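178aa long hypothetical molybdenum cofactor biosynthesis protein B (Sulfolobus tokodaii, PDB 3IWT) probably takes part in molybdenum cofactor biosynthesis as a MoaB-type protein with a predicted molybdopterin-binding domain. Local coordinates at residues F18-I23 with Q47-N52; G42-Q47 with L159-L164. All coordinates share one frame; numbering follows the deposited sequence.

Contact 1 (F18-I23 with Q47-N52); sequences FYVITI and QLLIEN
L49 sets one of its methyl groups squarely on the aromatic ring of F18, a compact example of how a helix is seated on a sheet by packing that includes a CH-pi contact. CD2 of L49 lies 3.5 Å from the centroid of the F18 ring, only 15° off the ring normal, and so rests over the middle of the face and not at the edge. The second methyl takes the inner end of the same ring: L49 CD1 stands 3.5 Å from F18 CG and 3.6 Å from F18 CB, so the two methyls lie over one face, CD2 above the centre and CD1 toward the CB end. Both side chains turn the same way at the first torsion; in F18, CG is anti to the carbonyl carbon (chi1 -73°), which swings the ring out from the strand and beneath the helix. V20, two residues along the strand, adds a looser touch, its CG2 4.4 Å from L49 CD1. With an alanine in place of F18, a gap would probably open under L49, costing CD2 the ring face it covers and CD1 much of its support. At the helix end, N52 ND2 folds back to donate to L48 O at 2.8 Å. Strand 17-23 runs between strands 55-62 and 84-88, and helix 40-51 covers this face of the sheet, where I56 and, from helix 154-176, L161 and L166 also touch L49.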
ATOM      1  N   PHE A  18      13.893  12.255 -26.593  1.00 44.34           N
ATOM      2  CA  PHE A  18      13.909  10.975 -25.873  1.00 44.18           C
ATOM      3  C   PHE A  18      15.284  10.739 -25.273  1.00 44.31           C
ATOM      4  O   PHE A  18      16.300  11.093 -25.881  1.00 45.26           O
ATOM      5  CB  PHE A  18      13.578   9.821 -26.823  1.00 44.66           C
ATOM      6  CG  PHE A  18      12.133   9.754 -27.226  1.00 44.39           C
ATOM      7  CD1 PHE A  18      11.622  10.662 -28.118  1.00 45.45           C
ATOM      8  CD2 PHE A  18      11.280   8.788 -26.674  1.00 46.79           C
ATOM      9  CE1 PHE A  18      10.301  10.618 -28.516  1.00 46.84           C
ATOM     10  CE2 PHE A  18       9.936   8.726 -27.069  1.00 46.63           C
ATOM     11  CZ  PHE A  18       9.447   9.666 -27.972  1.00 44.38           C
ATOM     12  N   TYR A  19      15.305  10.134 -24.082  1.00 43.72           N
ATOM     13  CA  TYR A  19      16.523   9.646 -23.462  1.00 43.43           C
ATOM     14  C   TYR A  19      16.398   8.125 -23.325  1.00 43.22           C
ATOM     15  O   TYR A  19      15.383   7.618 -22.823  1.00 43.50           O
ATOM     16  CB  TYR A  19      16.689  10.278 -22.083  1.00 43.78           C
ATOM     17  CG  TYR A  19      18.055  10.144 -21.474  1.00 43.45           C
ATOM     18  CD1 TYR A  19      18.867  11.263 -21.316  1.00 44.47           C
ATOM     19  CD2 TYR A  19      18.525   8.920 -21.031  1.00 43.69           C
ATOM     20  CE1 TYR A  19      20.108  11.171 -20.709  1.00 45.35           C
ATOM     21  CE2 TYR A  19      19.773   8.802 -20.467  1.00 43.92           C
ATOM     22  CZ  TYR A  19      20.560   9.937 -20.300  1.00 45.92           C
ATOM     23  OH  TYR A  19      21.781   9.834 -19.696  1.00 43.85           O
ATOM     24  N   VAL A  20      17.437   7.404 -23.745  1.00 42.96           N
ATOM     25  CA  VAL A  20      17.361   5.942 -23.827  1.00 43.32           C
ATOM     26  C   VAL A  20      18.293   5.325 -22.782  1.00 43.25           C
ATOM     27  O   VAL A  20      19.464   5.687 -22.713  1.00 43.95           O
ATOM     28  CB  VAL A  20      17.724   5.409 -25.231  1.00 43.24           C
ATOM     29  CG1 VAL A  20      17.622   3.874 -25.299  1.00 43.46           C
ATOM     30  CG2 VAL A  20      16.816   6.034 -26.294  1.00 44.49           C
ATOM     31  N   ILE A  21      17.782   4.378 -22.007  1.00 42.23           N
ATOM     32  CA  ILE A  21      18.591   3.736 -20.965  1.00 42.78           C
ATOM     33  C   ILE A  21      18.609   2.226 -21.158  1.00 42.74           C
ATOM     34  O   ILE A  21      17.555   1.570 -21.185  1.00 43.85           O
ATOM     35  CB  ILE A  21      18.091   4.077 -19.546  1.00 42.88           C
ATOM     36  CG1 ILE A  21      18.037   5.590 -19.316  1.00 42.54           C
ATOM     37  CG2 ILE A  21      18.963   3.378 -18.452  1.00 42.38           C
ATOM     38  CD1 ILE A  21      17.390   5.975 -17.964  1.00 41.09           C
ATOM     39  N   THR A  22      19.793   1.653 -21.291  1.00 42.24           N
ATOM     40  CA  THR A  22      19.892   0.198 -21.438  1.00 43.20           C
ATOM     41  C   THR A  22      20.317  -0.378 -20.102  1.00 43.70           C
ATOM     42  O   THR A  22      21.296   0.067 -19.532  1.00 43.50           O
ATOM     43  CB  THR A  22      20.860  -0.190 -22.579  1.00 43.20           C
ATOM     44  OG1 THR A  22      20.288   0.245 -23.810  1.00 44.29           O
ATOM     45  CG2 THR A  22      21.102  -1.714 -22.617  1.00 41.78           C
ATOM     46  N   ILE A  23      19.546  -1.353 -19.606  1.00 44.36           N
ATOM     47  CA  ILE A  23      19.826  -2.003 -18.323  1.00 44.19           C
ATOM     48  C   ILE A  23      20.260  -3.445 -18.611  1.00 44.29           C
ATOM     49  O   ILE A  23      19.435  -4.320 -18.911  1.00 43.82           O
ATOM     50  CB  ILE A  23      18.603  -1.948 -17.383  1.00 44.32           C
ATOM     51  CG1 ILE A  23      18.125  -0.503 -17.231  1.00 44.70           C
ATOM     52  CG2 ILE A  23      18.937  -2.545 -16.049  1.00 44.17           C
ATOM     53  CD1 ILE A  23      16.812  -0.326 -16.475  1.00 45.80           C
ATOM     54  N   GLN A  47      16.764   4.001 -33.572  1.00 46.81           N
ATOM     55  CA  GLN A  47      16.480   3.916 -35.014  1.00 47.89           C
ATOM     56  C   GLN A  47      15.000   4.262 -35.287  1.00 47.43           C
ATOM     57  O   GLN A  47      14.696   5.107 -36.140  1.00 46.19           O
ATOM     58  CB  GLN A  47      16.742   2.465 -35.462  1.00 48.23           C
ATOM     59  CG  GLN A  47      17.672   2.234 -36.641  0.50 49.21           C
ATOM     60  CD  GLN A  47      17.394   0.884 -37.303  0.50 49.02           C
ATOM     61  OE1 GLN A  47      17.462  -0.164 -36.651  0.50 50.90           O
ATOM     62  NE2 GLN A  47      17.036   0.909 -38.580  0.50 53.53           N
ATOM     63  N   LEU A  48      14.093   3.598 -34.548  1.00 46.53           N
ATOM     64  CA  LEU A  48      12.650   3.778 -34.749  1.00 46.97           C
ATOM     65  C   LEU A  48      12.197   5.155 -34.318  1.00 46.40           C
ATOM     66  O   LEU A  48      11.364   5.772 -34.979  1.00 46.51           O
ATOM     67  CB  LEU A  48      11.814   2.709 -34.010  1.00 47.09           C
ATOM     68  CG  LEU A  48      11.726   1.304 -34.628  1.00 47.96           C
ATOM     69  CD1 LEU A  48      11.016   0.334 -33.680  1.00 48.16           C
ATOM     70  CD2 LEU A  48      11.050   1.354 -35.989  1.00 50.14           C
ATOM     71  N   LEU A  49      12.713   5.626 -33.172  1.00 46.88           N
ATOM     72  CA  LEU A  49      12.377   6.959 -32.677  1.00 47.61           C
ATOM     73  C   LEU A  49      12.805   8.041 -33.654  1.00 46.75           C
ATOM     74  O   LEU A  49      12.016   8.944 -33.977  1.00 49.66           O
ATOM     75  CB  LEU A  49      13.026   7.272 -31.326  1.00 46.06           C
ATOM     76  CG  LEU A  49      12.399   6.615 -30.097  1.00 46.46           C
ATOM     77  CD1 LEU A  49      13.318   6.895 -28.899  1.00 45.86           C
ATOM     78  CD2 LEU A  49      10.941   7.078 -29.831  1.00 43.61           C
ATOM     79  N   ILE A  50      14.026   7.918 -34.193  1.00 49.44           N
ATOM     80  CA  ILE A  50      14.566   8.839 -35.257  1.00 48.71           C
ATOM     81  C   ILE A  50      13.861   8.755 -36.622  1.00 50.00           C
ATOM     82  O   ILE A  50      13.697   9.778 -37.390  1.00 50.54           O
ATOM     83  CB  ILE A  50      16.096   8.593 -35.456  1.00 49.17           C
ATOM     84  CG1 ILE A  50      16.855   9.078 -34.200  1.00 48.82           C
ATOM     85  CG2 ILE A  50      16.603   9.307 -36.707  1.00 48.42           C
ATOM     86  CD1 ILE A  50      18.313   8.673 -34.099  1.00 49.64           C
ATOM     87  N   GLU A  51      13.544   7.538 -37.028  1.00 49.89           N
ATOM     88  CA  GLU A  51      12.804   7.286 -38.263  0.50 49.61           C
ATOM     89  C   GLU A  51      11.438   7.968 -38.219  1.00 49.54           C
ATOM     90  O   GLU A  51      10.868   8.307 -39.259  1.00 49.86           O
ATOM     91  CB  GLU A  51      12.628   5.778 -38.433  0.50 49.75           C
ATOM     92  CG  GLU A  51      11.756   5.340 -39.583  0.50 50.13           C
ATOM     93  CD  GLU A  51      11.690   3.833 -39.664  0.50 50.92           C
ATOM     94  OE1 GLU A  51      12.427   3.277 -40.562  0.50 51.54           O
ATOM     95  OE2 GLU A  51      10.912   3.220 -38.805  0.50 49.80           O
ATOM     96  N   ASN A  52      10.912   8.147 -37.003  1.00 49.05           N
ATOM     97  CA  ASN A  52       9.599   8.751 -36.797  1.00 48.79           C
ATOM     98  C   ASN A  52       9.612  10.242 -36.438  1.00 47.54           C
ATOM     99  O   ASN A  52       8.540  10.816 -36.124  1.00 48.76           O
ATOM    100  CB  ASN A  52       8.824   7.936 -35.767  1.00 49.36           C
ATOM    101  CG  ASN A  52       8.219   6.691 -36.363  1.00 51.65           C
ATOM    102  OD1 ASN A  52       7.056   6.712 -36.742  1.00 58.41           O
ATOM    103  ND2 ASN A  52       9.011   5.611 -36.500  1.00 51.13           N
TER

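Contact 2 (G42-Q47 with L159-L164); sequences GDIIKQ and LALKEL
L161 reaches from helix 154-176 to the flank of helix 40-51 with a single methyl, and almost everything that passes between 42-47 and 159-164 goes through that group. The contact is wholly apolar. L161 CD1 comes closest to the backbone, 3.6 Å from I45 CA, and then to the side chain, 3.8 Å from I45 CG1. The two side chains cross at about a right angle. The leucine meets the base of the isoleucine, with its methyl against the CA and CG1 of I45. The CG of L161 is anti to its carbonyl carbon (chi1 -79°), a setting that directs the fork toward helix 40-51. I44 closes the contact more loosely, with its CG2 4.5 Å from L161 CD1.

The setting is an alpha/beta fold of the MogA/MoaB family, in which helices pack against a largely parallel central sheet. Helices 40-51 and 154-176 lie beside each other on one face of it, and I86 of strand 84-88 touches both I45 and L161 from the sheet side.

No hydrogen bond joins the two segments; the polar interactions are kept within each helix or directed to other parts of the protein. K46 N bonds to G42 O, and L164 N to A160 O, although the helix widens into a pi-type turn at 161-164. K46 makes a cation-pi contact with Y59, while L164 O accepts a hydrogen bond from Y133 OH of the second subunit.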
ATOM      1  N   GLY A  42      18.626  -1.183 -27.587  1.00 45.48           N
ATOM      2  CA  GLY A  42      18.820   0.279 -27.542  1.00 45.50           C
ATOM      3  C   GLY A  42      18.884   0.852 -28.947  1.00 45.47           C
ATOM      4  O   GLY A  42      18.324   1.919 -29.223  1.00 46.30           O
ATOM      5  N   ASP A  43      19.591   0.145 -29.825  1.00 45.00           N
ATOM      6  CA  ASP A  43      19.740   0.539 -31.237  1.00 45.19           C
ATOM      7  C   ASP A  43      18.405   0.595 -31.963  1.00 44.43           C
ATOM      8  O   ASP A  43      18.142   1.539 -32.691  1.00 43.88           O
ATOM      9  CB  ASP A  43      20.684  -0.425 -31.968  1.00 45.11           C
ATOM     10  CG  ASP A  43      22.150  -0.211 -31.589  1.00 46.72           C
ATOM     11  OD1 ASP A  43      22.452   0.696 -30.788  1.00 45.31           O
ATOM     12  OD2 ASP A  43      23.003  -0.971 -32.076  1.00 46.18           O
ATOM     13  N   ILE A  44      17.560  -0.401 -31.737  1.00 44.70           N
ATOM     14  CA  ILE A  44      16.207  -0.431 -32.312  1.00 45.43           C
ATOM     15  C   ILE A  44      15.367   0.767 -31.855  1.00 44.95           C
ATOM     16  O   ILE A  44      14.681   1.384 -32.663  1.00 44.18           O
ATOM     17  CB  ILE A  44      15.463  -1.777 -31.967  1.00 45.77           C
ATOM     18  CG1 ILE A  44      15.960  -2.908 -32.856  1.00 47.47           C
ATOM     19  CG2 ILE A  44      13.940  -1.652 -32.143  1.00 46.65           C
ATOM     20  CD1 ILE A  44      15.520  -4.305 -32.394  1.00 47.40           C
ATOM     21  N   ILE A  45      15.433   1.092 -30.562  1.00 44.99           N
ATOM     22  CA  ILE A  45      14.681   2.207 -30.002  1.00 45.29           C
ATOM     23  C   ILE A  45      15.131   3.513 -30.660  1.00 45.56           C
ATOM     24  O   ILE A  45      14.304   4.278 -31.139  1.00 45.89           O
ATOM     25  CB  ILE A  45      14.850   2.284 -28.471  1.00 45.13           C
ATOM     26  CG1 ILE A  45      14.200   1.059 -27.804  1.00 45.65           C
ATOM     27  CG2 ILE A  45      14.278   3.603 -27.910  1.00 45.70           C
ATOM     28  CD1 ILE A  45      14.495   0.937 -26.291  1.00 45.44           C
ATOM     29  N   LYS A  46      16.436   3.734 -30.732  1.00 45.30           N
ATOM     30  CA  LYS A  46      16.977   4.944 -31.356  1.00 46.11           C
ATOM     31  C   LYS A  46      16.563   5.086 -32.818  1.00 46.32           C
ATOM     32  O   LYS A  46      16.060   6.139 -33.226  1.00 45.62           O
ATOM     33  CB  LYS A  46      18.497   4.950 -31.240  1.00 46.06           C
ATOM     34  CG  LYS A  46      19.016   5.093 -29.820  1.00 46.46           C
ATOM     35  CD  LYS A  46      20.480   4.694 -29.742  1.00 46.77           C
ATOM     36  CE  LYS A  46      21.019   4.913 -28.335  1.00 47.69           C
ATOM     37  NZ  LYS A  46      22.469   4.581 -28.242  1.00 46.71           N
ATOM     38  N   GLN A  47      16.764   4.001 -33.572  1.00 46.81           N
ATOM     39  CA  GLN A  47      16.480   3.916 -35.014  1.00 47.89           C
ATOM     40  C   GLN A  47      15.000   4.262 -35.287  1.00 47.43           C
ATOM     41  O   GLN A  47      14.696   5.107 -36.140  1.00 46.19           O
ATOM     42  CB  GLN A  47      16.742   2.465 -35.462  1.00 48.23           C
ATOM     43  CG  GLN A  47      17.672   2.234 -36.641  0.50 49.21           C
ATOM     44  CD  GLN A  47      17.394   0.884 -37.303  0.50 49.02           C
ATOM     45  OE1 GLN A  47      17.462  -0.164 -36.651  0.50 50.90           O
ATOM     46  NE2 GLN A  47      17.036   0.909 -38.580  0.50 53.53           N
ATOM     47  N   LEU A 159       7.916  -4.137 -30.569  1.00 43.53           N
ATOM     48  CA  LEU A 159       6.470  -4.222 -30.403  1.00 43.20           C
ATOM     49  C   LEU A 159       5.906  -3.057 -29.607  1.00 43.32           C
ATOM     50  O   LEU A 159       4.892  -2.494 -29.989  1.00 43.49           O
ATOM     51  CB  LEU A 159       6.105  -5.524 -29.680  1.00 42.97           C
ATOM     52  CG  LEU A 159       4.610  -5.886 -29.561  1.00 43.43           C
ATOM     53  CD1 LEU A 159       4.003  -6.141 -30.950  1.00 44.74           C
ATOM     54  CD2 LEU A 159       4.427  -7.092 -28.653  1.00 43.89           C
ATOM     55  N   ALA A 160       6.540  -2.730 -28.472  1.00 42.41           N
ATOM     56  CA  ALA A 160       6.105  -1.642 -27.615  1.00 43.13           C
ATOM     57  C   ALA A 160       6.155  -0.331 -28.380  1.00 43.27           C
ATOM     58  O   ALA A 160       5.198   0.433 -28.358  1.00 42.85           O
ATOM     59  CB  ALA A 160       6.990  -1.565 -26.346  1.00 42.06           C
ATOM     60  N   LEU A 161       7.262  -0.082 -29.079  1.00 43.91           N
ATOM     61  CA  LEU A 161       7.388   1.156 -29.851  1.00 45.27           C
ATOM     62  C   LEU A 161       6.346   1.333 -30.957  1.00 44.99           C
ATOM     63  O   LEU A 161       5.700   2.381 -31.056  1.00 44.38           O
ATOM     64  CB  LEU A 161       8.782   1.265 -30.450  1.00 45.69           C
ATOM     65  CG  LEU A 161       9.881   1.734 -29.499  1.00 48.40           C
ATOM     66  CD1 LEU A 161      11.226   1.284 -30.088  1.00 51.37           C
ATOM     67  CD2 LEU A 161       9.805   3.260 -29.323  1.00 51.52           C
ATOM     68  N   LYS A 162       6.220   0.329 -31.817  1.00 46.00           N
ATOM     69  CA  LYS A 162       5.326   0.413 -32.952  1.00 45.90           C
ATOM     70  C   LYS A 162       3.847   0.425 -32.582  1.00 46.05           C
ATOM     71  O   LYS A 162       3.073   1.201 -33.147  1.00 45.58           O
ATOM     72  CB  LYS A 162       5.588  -0.749 -33.916  1.00 46.96           C
ATOM     73  CG  LYS A 162       6.963  -0.731 -34.539  1.00 46.60           C
ATOM     74  CD  LYS A 162       7.034  -1.824 -35.584  1.00 47.95           C
ATOM     75  CE  LYS A 162       8.338  -1.884 -36.300  1.00 48.76           C
ATOM     76  NZ  LYS A 162       8.225  -2.965 -37.397  1.00 51.65           N
ATOM     77  N   GLU A 163       3.458  -0.406 -31.616  1.00 45.93           N
ATOM     78  CA  GLU A 163       2.052  -0.565 -31.326  0.70 46.24           C
ATOM     79  C   GLU A 163       1.545   0.403 -30.256  1.00 46.03           C
ATOM     80  O   GLU A 163       0.403   0.836 -30.333  1.00 46.15           O
ATOM     81  CB  GLU A 163       1.769  -2.025 -30.969  0.70 46.67           C
ATOM     82  CG  GLU A 163       2.220  -2.999 -32.065  0.70 48.25           C
ATOM     83  CD  GLU A 163       1.665  -2.632 -33.417  0.70 48.13           C
ATOM     84  OE1 GLU A 163       0.450  -2.382 -33.517  0.70 50.48           O
ATOM     85  OE2 GLU A 163       2.441  -2.558 -34.380  0.70 49.92           O
ATOM     86  N   LEU A 164       2.392   0.775 -29.278  1.00 45.98           N
ATOM     87  CA  LEU A 164       1.926   1.561 -28.134  1.00 45.64           C
ATOM     88  C   LEU A 164       2.555   2.943 -27.905  1.00 45.40           C
ATOM     89  O   LEU A 164       1.846   3.880 -27.563  1.00 45.09           O
ATOM     90  CB  LEU A 164       2.098   0.732 -26.851  1.00 46.24           C
ATOM     91  CG  LEU A 164       1.385  -0.628 -26.848  1.00 47.28           C
ATOM     92  CD1 LEU A 164       1.540  -1.260 -25.472  1.00 46.31           C
ATOM     93  CD2 LEU A 164      -0.081  -0.499 -27.198  1.00 46.72           C
TER

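In the fold
Both contacts are buried and both use helix 40-51, but they tie it to different partners: contact 1 seats its later part on strand 17-23, whereas contact 2 joins its middle to helix 154-176. Contact 1 lies wholly in the core, all three touching residues being buried, while contact 2 runs outward at the partly exposed I44. Their centres are about 7 Å apart, and they merge into one apolar layer, with L48 CD1 3.7 Å from L161 CD1 and V20 CG2 3.9 Å from I45 CG2. The chemistry differs with place. Against the sheet an aromatic face receives a methyl group, while between the helices only aliphatic groups meet, over a somewhat smaller area.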